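PDB 3MQ2: 16S rRNA methyltransferase from Streptomyces sp. DSM 40477, which methylates the N1 position of adenine 1408 in 16S rRNA using S-adenosyl-L-methionine, conferring resistance to aminoglycosides such as kanamycin, neomycin and apramycin. Local coordinates for residues Val34-Gly39 against Leu83-Ala88; Lys40-Val45 against Val54-Ala59; Gly114-Ser119 against Pro150-His155. All coordinates share one frame; numbering follows the deposited sequence.

Interaction 1: residues Val34-Gly39 against Leu83-Ala88; sequences VGTGDG and LLYLWA. With SAH (S-adenosyl-L-homocysteine), chain C.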
loop_
_atom_site.group_PDB
_atom_site.type_symbol
_atom_site.label_atom_id
_atom_site.label_comp_id
_atom_site.label_asym_id
_atom_site.label_seq_id
_atom_site.Cartn_x
_atom_site.Cartn_y
_atom_site.Cartn_z
ATOM N N VAL A 34 0.072 2.292 -1.052
ATOM C CA VAL A 34 -0.494 2.413 -2.394
ATOM C C VAL A 34 -1.887 1.792 -2.446
ATOM O O VAL A 34 -2.060 0.620 -2.124
ATOM C CB VAL A 34 0.424 1.730 -3.438
ATOM C CG1 VAL A 34 -0.204 1.794 -4.835
ATOM C CG2 VAL A 34 1.818 2.371 -3.409
ATOM N N GLY A 35 -2.888 2.576 -2.850
ATOM C CA GLY A 35 -4.260 2.098 -2.844
ATOM C C GLY A 35 -4.845 2.092 -1.447
ATOM O O GLY A 35 -5.395 1.092 -0.998
ATOM N N THR A 36 -4.752 3.231 -0.770
ATOM C CA THR A 36 -5.016 3.306 0.667
ATOM C C THR A 36 -6.506 3.333 1.034
ATOM O O THR A 36 -6.875 3.136 2.210
ATOM C CB THR A 36 -4.295 4.526 1.266
ATOM O OG1 THR A 36 -4.146 4.374 2.685
ATOM C CG2 THR A 36 -5.061 5.810 0.948
ATOM N N GLY A 37 -7.370 3.582 0.053
ATOM C CA GLY A 37 -8.803 3.541 0.314
ATOM C C GLY A 37 -9.195 4.639 1.284
ATOM O O GLY A 37 -8.860 5.803 1.060
ATOM N N ASP A 38 -9.895 4.292 2.365
ATOM C CA ASP A 38 -10.259 5.313 3.353
ATOM C C ASP A 38 -9.096 5.842 4.203
ATOM O O ASP A 38 -9.265 6.814 4.945
ATOM C CB ASP A 38 -11.434 4.877 4.241
ATOM C CG ASP A 38 -11.082 3.756 5.197
ATOM O OD1 ASP A 38 -9.885 3.475 5.433
ATOM O OD2 ASP A 38 -12.034 3.163 5.743
ATOM N N GLY A 39 -7.919 5.232 4.081
ATOM C CA GLY A 39 -6.721 5.788 4.688
ATOM C C GLY A 39 -6.504 5.518 6.174
ATOM O O GLY A 39 -5.652 6.147 6.806
ATOM N N LEU A 83 1.931 12.840 7.939
ATOM C CA LEU A 83 0.997 12.058 7.138
ATOM C C LEU A 83 0.500 12.902 5.970
ATOM O O LEU A 83 0.022 14.022 6.151
ATOM C CB LEU A 83 -0.175 11.613 8.013
ATOM C CG LEU A 83 -1.288 10.789 7.362
ATOM C CD1 LEU A 83 -0.726 9.555 6.643
ATOM C CD2 LEU A 83 -2.291 10.378 8.444
ATOM N N LEU A 84 0.619 12.351 4.772
ATOM C CA LEU A 84 0.262 13.059 3.564
ATOM C C LEU A 84 -0.556 12.129 2.676
ATOM O O LEU A 84 -0.097 11.049 2.317
ATOM C CB LEU A 84 1.545 13.491 2.844
ATOM C CG LEU A 84 1.428 14.050 1.438
ATOM C CD1 LEU A 84 0.690 15.373 1.466
ATOM C CD2 LEU A 84 2.828 14.234 0.850
ATOM N N TYR A 85 -1.776 12.548 2.347
ATOM C CA TYR A 85 -2.630 11.805 1.427
ATOM C C TYR A 85 -2.558 12.426 0.034
ATOM O O TYR A 85 -2.694 13.644 -0.123
ATOM C CB TYR A 85 -4.082 11.818 1.921
ATOM C CG TYR A 85 -4.276 10.992 3.166
ATOM C CD1 TYR A 85 -4.384 9.616 3.091
ATOM C CD2 TYR A 85 -4.325 11.592 4.423
ATOM C CE1 TYR A 85 -4.556 8.853 4.232
ATOM C CE2 TYR A 85 -4.484 10.841 5.570
ATOM C CZ TYR A 85 -4.597 9.472 5.464
ATOM O OH TYR A 85 -4.761 8.718 6.598
ATOM N N LEU A 86 -2.352 11.584 -0.977
ATOM C CA LEU A 86 -2.195 12.059 -2.353
ATOM C C LEU A 86 -3.190 11.380 -3.287
ATOM O O LEU A 86 -3.572 10.233 -3.088
ATOM C CB LEU A 86 -0.774 11.762 -2.857
ATOM C CG LEU A 86 0.377 12.385 -2.074
ATOM C CD1 LEU A 86 1.715 12.042 -2.744
ATOM C CD2 LEU A 86 0.234 13.907 -1.963
ATOM N N TRP A 87 -3.583 12.091 -4.333
ATOM C CA TRP A 87 -4.518 11.564 -5.319
ATOM C C TRP A 87 -3.715 11.057 -6.493
ATOM O O TRP A 87 -3.136 11.851 -7.225
ATOM C CB TRP A 87 -5.405 12.709 -5.795
ATOM C CG TRP A 87 -6.576 12.338 -6.646
ATOM C CD1 TRP A 87 -7.206 11.118 -6.737
ATOM C CD2 TRP A 87 -7.280 13.222 -7.530
ATOM N NE1 TRP A 87 -8.269 11.207 -7.623
ATOM C CE2 TRP A 87 -8.328 12.481 -8.116
ATOM C CE3 TRP A 87 -7.129 14.571 -7.865
ATOM C CZ2 TRP A 87 -9.216 13.047 -9.034
ATOM C CZ3 TRP A 87 -8.019 15.132 -8.779
ATOM C CH2 TRP A 87 -9.042 14.369 -9.355
ATOM N N ALA A 88 -3.655 9.744 -6.674
ATOM C CA ALA A 88 -2.830 9.189 -7.744
ATOM C C ALA A 88 -3.117 7.719 -7.940
ATOM O O ALA A 88 -3.523 7.037 -7.007
ATOM C CB ALA A 88 -1.342 9.374 -7.427
HETATM N N SAH C . -5.635 -0.677 1.325
HETATM C CA SAH C . -6.933 -0.150 1.707
HETATM C CB SAH C . -7.909 -0.180 0.532
HETATM C CG SAH C . -7.895 -1.480 -0.264
HETATM S SD SAH C . -9.314 -1.587 -1.384
HETATM C C SAH C . -7.480 -0.961 2.866
HETATM O O SAH C . -8.521 -0.633 3.435
HETATM O OXT SAH C . -6.878 -1.968 3.242
HETATM C "C5'" SAH C . -8.154 -1.366 -2.758
HETATM C "C4'" SAH C . -7.917 0.107 -3.069
HETATM O "O4'" SAH C . -6.989 0.208 -4.129
HETATM C "C3'" SAH C . -9.179 0.835 -3.535
HETATM O "O3'" SAH C . -9.345 2.005 -2.772
HETATM C "C2'" SAH C . -8.925 1.247 -4.968
HETATM O "O2'" SAH C . -9.423 2.548 -5.226
HETATM C "C1'" SAH C . -7.412 1.213 -5.030
HETATM N N9 SAH C . -6.865 0.921 -6.361
HETATM C C8 SAH C . -7.169 -0.106 -7.216
HETATM N N7 SAH C . -6.389 0.028 -8.326
HETATM C C5 SAH C . -5.601 1.122 -8.163
HETATM C C6 SAH C . -4.634 1.721 -8.957
HETATM N N6 SAH C . -4.319 1.213 -10.146
HETATM N N1 SAH C . -3.994 2.846 -8.494
HETATM C C2 SAH C . -4.304 3.383 -7.262
HETATM N N3 SAH C . -5.270 2.797 -6.475
HETATM C C4 SAH C . -5.891 1.683 -6.930
#
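Gly39 and Tyr85 mark the nearest backbone approach, with 8.0 Å between their CA atoms, too wide for the loop 34-39 and strand 83-87 to pair main chain to main chain. The loop folds into a type II' turn from Thr36 to Gly39, closed by Gly39 N on Thr36 O at 3.0 Å, and Gly39 occupies the N-cap position of helix 40-48. Gly35, Gly37 and Gly39 all have positive phi; this is the glycine-rich loop after the first strand of the large sheet in this Rossmann-like methyltransferase. The loop holds the cofactor product: the SAH amino N donates to Gly35 O at 2.9 Å, and Gly37 CA lies 3.5 Å from the ribose O3'. Across the contact, Tyr85 does most of the touching. Its CG stands anti to the carbonyl carbon (chi1 -70°), which sends the ring out to Gly39. The bare CA of Gly39 lets CE1 approach it to 3.8 Å. Beyond it, Tyr85 OH donates to Gly39 O at 2.7 Å, meeting the C=O at 132° from a position tilted 25° off the carbonyl plane. Gly39 O itself lies at the ring edge, in plane. Thr36 CG2 comes to the same ring near its plane, 4.4 Å from CD1, while its OG1 turns to Asp33 OD2. Strand 83-87 is an outermost strand of the large sheet, beside strand 52-58, and the buried Tyr85 ring packs on Tyr43 of helix 40-48 and on Ile67, Ser68 and Ala71 of helix 65-71.

Interaction 2: residues Lys40-Val45 against Val54-Ala59; sequences KHPYKV and VVALDA. With SAH (S-adenosyl-L-homocysteine), chain C.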
loop_
_atom_site.group_PDB
_atom_site.type_symbol
_atom_site.label_atom_id
_atom_site.label_comp_id
_atom_site.label_asym_id
_atom_site.label_seq_id
_atom_site.Cartn_x
_atom_site.Cartn_y
_atom_site.Cartn_z
ATOM N N LYS A 40 -7.266 4.587 6.739
ATOM C CA LYS A 40 -7.142 4.282 8.165
ATOM C C LYS A 40 -5.781 3.678 8.509
ATOM O O LYS A 40 -5.209 3.963 9.558
ATOM C CB LYS A 40 -8.254 3.322 8.602
ATOM C CG LYS A 40 -9.650 3.925 8.557
ATOM C CD LYS A 40 -10.715 2.901 8.929
ATOM C CE LYS A 40 -12.102 3.525 8.942
ATOM N NZ LYS A 40 -12.212 4.615 9.952
ATOM N N HIS A 41 -5.256 2.850 7.613
ATOM C CA HIS A 41 -3.990 2.167 7.870
ATOM C C HIS A 41 -2.815 3.133 8.013
ATOM O O HIS A 41 -2.081 3.090 8.992
ATOM C CB HIS A 41 -3.708 1.136 6.765
ATOM C CG HIS A 41 -2.304 0.613 6.766
ATOM N ND1 HIS A 41 -1.797 -0.158 7.791
ATOM C CD2 HIS A 41 -1.296 0.764 5.874
ATOM C CE1 HIS A 41 -0.538 -0.461 7.527
ATOM N NE2 HIS A 41 -0.211 0.081 6.367
ATOM N N PRO A 42 -2.621 4.023 7.026
ATOM C CA PRO A 42 -1.480 4.939 7.156
ATOM C C PRO A 42 -1.641 5.911 8.323
ATOM O O PRO A 42 -0.649 6.395 8.862
ATOM C CB PRO A 42 -1.474 5.693 5.815
ATOM C CG PRO A 42 -2.861 5.509 5.253
ATOM C CD PRO A 42 -3.287 4.129 5.717
ATOM N N TYR A 43 -2.877 6.188 8.716
ATOM C CA TYR A 43 -3.104 7.035 9.878
ATOM C C TYR A 43 -2.522 6.337 11.104
ATOM O O TYR A 43 -1.803 6.950 11.897
ATOM C CB TYR A 43 -4.595 7.315 10.067
ATOM C CG TYR A 43 -4.872 8.300 11.175
ATOM C CD1 TYR A 43 -4.972 9.662 10.914
ATOM C CD2 TYR A 43 -5.026 7.870 12.487
ATOM C CE1 TYR A 43 -5.222 10.572 11.928
ATOM C CE2 TYR A 43 -5.268 8.777 13.510
ATOM C CZ TYR A 43 -5.369 10.124 13.223
ATOM O OH TYR A 43 -5.616 11.030 14.238
ATOM N N LYS A 44 -2.815 5.047 11.245
ATOM C CA LYS A 44 -2.194 4.263 12.315
ATOM C C LYS A 44 -0.677 4.253 12.209
ATOM O O LYS A 44 0.018 4.485 13.196
ATOM C CB LYS A 44 -2.718 2.822 12.347
ATOM C CG LYS A 44 -1.869 1.911 13.250
ATOM C CD LYS A 44 -2.545 0.579 13.521
ATOM C CE LYS A 44 -1.787 -0.241 14.564
ATOM N NZ LYS A 44 -2.523 -1.492 14.947
ATOM N N VAL A 45 -0.151 3.994 11.013
ATOM C CA VAL A 45 1.294 3.960 10.843
ATOM C C VAL A 45 1.938 5.284 11.260
ATOM O O VAL A 45 2.926 5.291 12.001
ATOM C CB VAL A 45 1.699 3.565 9.407
ATOM C CG1 VAL A 45 3.220 3.614 9.228
ATOM C CG2 VAL A 45 1.173 2.175 9.084
ATOM N N VAL A 54 4.717 9.449 6.420
ATOM C CA VAL A 54 3.862 8.430 5.805
ATOM C C VAL A 54 3.085 9.071 4.682
ATOM O O VAL A 54 2.395 10.063 4.898
ATOM C CB VAL A 54 2.872 7.815 6.825
ATOM C CG1 VAL A 54 1.986 6.744 6.158
ATOM C CG2 VAL A 54 3.650 7.219 8.009
ATOM N N VAL A 55 3.224 8.513 3.481
ATOM C CA VAL A 55 2.523 9.009 2.306
ATOM C C VAL A 55 1.534 7.928 1.892
ATOM O O VAL A 55 1.873 6.747 1.877
ATOM C CB VAL A 55 3.508 9.292 1.143
ATOM C CG1 VAL A 55 2.768 9.840 -0.081
ATOM C CG2 VAL A 55 4.582 10.290 1.586
ATOM N N ALA A 56 0.309 8.317 1.566
ATOM C CA ALA A 56 -0.681 7.325 1.164
ATOM C C ALA A 56 -1.433 7.848 -0.025
ATOM O O ALA A 56 -1.752 9.027 -0.091
ATOM C CB ALA A 56 -1.647 7.016 2.310
ATOM N N LEU A 57 -1.700 6.981 -0.989
ATOM C CA LEU A 57 -2.392 7.458 -2.176
ATOM C C LEU A 57 -3.511 6.526 -2.598
ATOM O O LEU A 57 -3.527 5.333 -2.248
ATOM C CB LEU A 57 -1.408 7.699 -3.317
ATOM C CG LEU A 57 -0.467 6.555 -3.673
ATOM C CD1 LEU A 57 -1.164 5.611 -4.624
ATOM C CD2 LEU A 57 0.805 7.097 -4.309
ATOM N N ASP A 58 -4.477 7.089 -3.316
ATOM C CA ASP A 58 -5.525 6.275 -3.911
ATOM C C ASP A 58 -5.986 6.965 -5.171
ATOM O O ASP A 58 -5.917 8.195 -5.273
ATOM C CB ASP A 58 -6.720 6.133 -2.971
ATOM C CG ASP A 58 -7.584 4.932 -3.312
ATOM O OD1 ASP A 58 -7.363 3.858 -2.707
ATOM O OD2 ASP A 58 -8.465 5.045 -4.195
ATOM N N ALA A 59 -6.478 6.168 -6.112
ATOM C CA ALA A 59 -7.034 6.712 -7.360
ATOM C C ALA A 59 -8.319 7.493 -7.111
ATOM O O ALA A 59 -8.679 8.379 -7.894
ATOM C CB ALA A 59 -7.301 5.583 -8.334
HETATM N N SAH C . -5.635 -0.677 1.325
HETATM C CA SAH C . -6.933 -0.150 1.707
HETATM C CB SAH C . -7.909 -0.180 0.532
HETATM C CG SAH C . -7.895 -1.480 -0.264
HETATM S SD SAH C . -9.314 -1.587 -1.384
HETATM C C SAH C . -7.480 -0.961 2.866
HETATM O O SAH C . -8.521 -0.633 3.435
HETATM O OXT SAH C . -6.878 -1.968 3.242
HETATM C "C5'" SAH C . -8.154 -1.366 -2.758
HETATM C "C4'" SAH C . -7.917 0.107 -3.069
HETATM O "O4'" SAH C . -6.989 0.208 -4.129
HETATM C "C3'" SAH C . -9.179 0.835 -3.535
HETATM O "O3'" SAH C . -9.345 2.005 -2.772
HETATM C "C2'" SAH C . -8.925 1.247 -4.968
HETATM O "O2'" SAH C . -9.423 2.548 -5.226
HETATM C "C1'" SAH C . -7.412 1.213 -5.030
HETATM N N9 SAH C . -6.865 0.921 -6.361
HETATM C C8 SAH C . -7.169 -0.106 -7.216
HETATM N N7 SAH C . -6.389 0.028 -8.326
HETATM C C5 SAH C . -5.601 1.122 -8.163
HETATM C C6 SAH C . -4.634 1.721 -8.957
HETATM N N6 SAH C . -4.319 1.213 -10.146
HETATM N N1 SAH C . -3.994 2.846 -8.494
HETATM C C2 SAH C . -4.304 3.383 -7.262
HETATM N N3 SAH C . -5.270 2.797 -6.475
HETATM C C4 SAH C . -5.891 1.683 -6.930
#
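Pro42 and Val45, one helical turn apart, rest on Val54 and Ala56, the two residues of strand 54-58 that face the helix. The axes of helix segment 40-45 and strand segment 54-58 run antiparallel (178°), 8.6 Å apart at closest approach, which is consistent with the small side chains between them. The proline ring bridges both strand residues: its CG presses on Ala56 CB at 3.5 Å, and its CB meets Val54 CG1 at 3.6 Å. Val54 divides its two methyls between the helix residues. With CG1 anti to the backbone N (chi1 -180°) that branch is given to Pro42, and CG2, beside the N, is left for Val45 CG1 at 3.8 Å. Val45 takes the same rotamer, and the two valines cross at about a right angle. The second methyl of Val45, CG2, lies 3.4 Å above one face of the His41 ring, offset toward the rim. That ring is pinned at both nitrogens, ND1 by Leu192 O and NE2 by His103 ND1. Strand 29-34, helix 40-48 and strand 52-58 form the first beta-alpha-beta unit of the Rossmann-like fold, and the acidic residue closing its second strand binds the ribose. In Asp58, CG anti to the backbone N (chi1 -159°) carries the carboxylate to the sugar, where OD1 accepts from SAH O3' at 2.7 Å and OD2 from O2' at 2.9 Å. A second donor reaches each oxygen, Gly37 N at OD1 and Asp60 N at OD2, so backbone amides fix the rotation of the carboxylate. Just beyond, Ala59 CB lies 3.9 Å from C2 of the adenine.

Interaction 3: residues Gly114-Ser119 against Pro150-His155; sequences GVLGSS and PEVGEH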
loop_
_atom_site.group_PDB
_atom_site.type_symbol
_atom_site.label_atom_id
_atom_site.label_comp_id
_atom_site.label_asym_id
_atom_site.label_seq_id
_atom_site.Cartn_x
_atom_site.Cartn_y
_atom_site.Cartn_z
ATOM N N GLY A 114 -1.591 -5.967 -11.164
ATOM C CA GLY A 114 -0.200 -5.550 -11.151
ATOM C C GLY A 114 0.667 -6.336 -10.180
ATOM O O GLY A 114 1.784 -6.748 -10.524
ATOM N N VAL A 115 0.171 -6.549 -8.963
ATOM C CA VAL A 115 0.975 -7.248 -7.963
ATOM C C VAL A 115 1.016 -8.762 -8.142
ATOM O O VAL A 115 1.735 -9.446 -7.415
ATOM C CB VAL A 115 0.624 -6.865 -6.507
ATOM C CG1 VAL A 115 0.863 -5.376 -6.298
ATOM C CG2 VAL A 115 -0.805 -7.267 -6.150
ATOM N N LEU A 116 0.276 -9.281 -9.122
ATOM C CA LEU A 116 0.431 -10.684 -9.515
ATOM C C LEU A 116 1.582 -10.842 -10.507
ATOM O O LEU A 116 2.086 -11.946 -10.725
ATOM C CB LEU A 116 -0.867 -11.254 -10.094
ATOM C CG LEU A 116 -2.000 -11.326 -9.064
ATOM C CD1 LEU A 116 -3.288 -11.857 -9.679
ATOM C CD2 LEU A 116 -1.587 -12.158 -7.865
ATOM N N GLY A 117 1.985 -9.729 -11.106
ATOM C CA GLY A 117 3.205 -9.682 -11.892
ATOM C C GLY A 117 3.238 -10.461 -13.194
ATOM O O GLY A 117 4.320 -10.853 -13.640
ATOM N N SER A 118 2.082 -10.680 -13.815
ATOM C CA SER A 118 2.062 -11.333 -15.125
ATOM C C SER A 118 2.789 -10.434 -16.117
ATOM O O SER A 118 3.471 -10.906 -17.028
ATOM C CB SER A 118 0.632 -11.627 -15.581
ATOM O OG SER A 118 -0.178 -10.465 -15.530
ATOM N N SER A 119 2.633 -9.131 -15.918
ATOM C CA SER A 119 3.466 -8.129 -16.561
ATOM C C SER A 119 4.213 -7.410 -15.446
ATOM O O SER A 119 3.659 -7.201 -14.364
ATOM C CB SER A 119 2.601 -7.141 -17.341
ATOM O OG SER A 119 3.355 -6.015 -17.750
ATOM N N PRO A 150 -12.534 -10.862 -12.203
ATOM C CA PRO A 150 -11.996 -10.732 -13.561
ATOM C C PRO A 150 -10.497 -10.427 -13.586
ATOM O O PRO A 150 -9.780 -10.968 -14.435
ATOM C CB PRO A 150 -12.787 -9.552 -14.134
ATOM C CG PRO A 150 -14.096 -9.605 -13.410
ATOM C CD PRO A 150 -13.739 -10.038 -12.002
ATOM N N GLU A 151 -10.023 -9.586 -12.673
ATOM C CA GLU A 151 -8.648 -9.094 -12.764
ATOM C C GLU A 151 -7.567 -10.114 -12.394
ATOM O O GLU A 151 -6.390 -9.876 -12.670
ATOM C CB GLU A 151 -8.443 -7.775 -11.997
ATOM C CG GLU A 151 -8.709 -7.832 -10.495
ATOM C CD GLU A 151 -10.161 -7.521 -10.127
ATOM O OE1 GLU A 151 -11.073 -7.845 -10.924
ATOM O OE2 GLU A 151 -10.390 -6.957 -9.030
ATOM N N VAL A 152 -7.946 -11.237 -11.783
ATOM C CA VAL A 152 -6.962 -12.294 -11.519
ATOM C C VAL A 152 -6.902 -13.319 -12.644
ATOM O O VAL A 152 -6.068 -14.223 -12.623
ATOM C CB VAL A 152 -7.173 -13.027 -10.169
ATOM C CG1 VAL A 152 -7.143 -12.034 -9.018
ATOM C CG2 VAL A 152 -8.471 -13.866 -10.178
ATOM N N GLY A 153 -7.791 -13.178 -13.621
ATOM C CA GLY A 153 -7.778 -14.052 -14.780
ATOM C C GLY A 153 -7.780 -15.516 -14.398
ATOM O O GLY A 153 -8.606 -15.949 -13.593
ATOM N N GLU A 154 -6.861 -16.286 -14.977
ATOM C CA GLU A 154 -6.772 -17.715 -14.682
ATOM C C GLU A 154 -5.737 -18.040 -13.605
ATOM O O GLU A 154 -5.392 -19.206 -13.403
ATOM C CB GLU A 154 -6.458 -18.517 -15.950
ATOM C CG GLU A 154 -7.566 -18.516 -16.989
ATOM C CD GLU A 154 -7.272 -19.453 -18.147
ATOM O OE1 GLU A 154 -8.125 -19.575 -19.051
ATOM O OE2 GLU A 154 -6.186 -20.069 -18.150
ATOM N N HIS A 155 -5.239 -17.018 -12.911
ATOM C CA HIS A 155 -4.294 -17.254 -11.826
ATOM C C HIS A 155 -4.971 -18.076 -10.740
ATOM O O HIS A 155 -6.057 -17.723 -10.281
ATOM C CB HIS A 155 -3.823 -15.937 -11.210
ATOM C CG HIS A 155 -2.834 -15.188 -12.042
ATOM N ND1 HIS A 155 -3.203 -14.169 -12.895
ATOM C CD2 HIS A 155 -1.487 -15.286 -12.132
ATOM C CE1 HIS A 155 -2.126 -13.682 -13.486
ATOM N NE2 HIS A 155 -1.071 -14.341 -13.039
#
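His155 faces Leu116 and Ser118 across this contact, and its ring meets them in two ways, by a face and by an edge. From CB, the CG bond leaves anti to the carbonyl carbon (chi1 -75°), which folds the imidazole back over its own turn toward Leu116. At CG the first neighbour is Leu116 CD1, 4.1 Å away. The methyl sits over one ring face, 4.2 Å from the centroid and 22° off the normal, a CH-pi contact displaced toward the rim. Next along the ring, ND1 donates to Val152 O at 2.9 Å. The acceptor lies in the imidazole plane, whereas ND1 stands 44° out of the carbonyl plane. His155 N also donates to this oxygen, closing the type II' turn from Val152 to His155, so one carbonyl ties down both the main chain and the ring of the same residue. CE1 then brings the ring edge to Ser118 CB at 4.0 Å. At the far tip NE2 pairs with Arg170 NH1; with ND1 a donor and NE2 facing arginine, the ring is probably neutral. The same Leu116 CD1 also touches Val152 CG1 at 3.9 Å, joining segment 114-119 to the 3-10 segment 150-152. Gly117, with positive phi, is the first residue to leave helical backbone angles and carries the chain on to Ser118. Around this corner, Trp145 packs on Leu116 and Val152, Trp166 meets the His155 ring, and Arg170 of helix 160-173 also binds Leu116 O, linking helix 160-173 to the 114-119 segment.

From the N terminus, the chain leaves strand 29-34 through the loop 34-39, enters helix 40-48 and returns along strand 52-58, where interaction 2 closes a short loop. Interaction 1 closes later, at strand 83-87, so interaction 2 is nested within it. The two touch: Leu86 N lies 2.8 Å from Ala56 O, a probable hydrogen bond between neighbouring strands. Together they join the loop after strand 29-34, helix 40-48 and strands 52-58 and 83-87 beside the cofactor. Interaction 3 follows in series, its centre about 23 Å from that of interaction 1; it closes a loop of 30 residues, 120 to 149, running through helix 121-128 and strand 134-141.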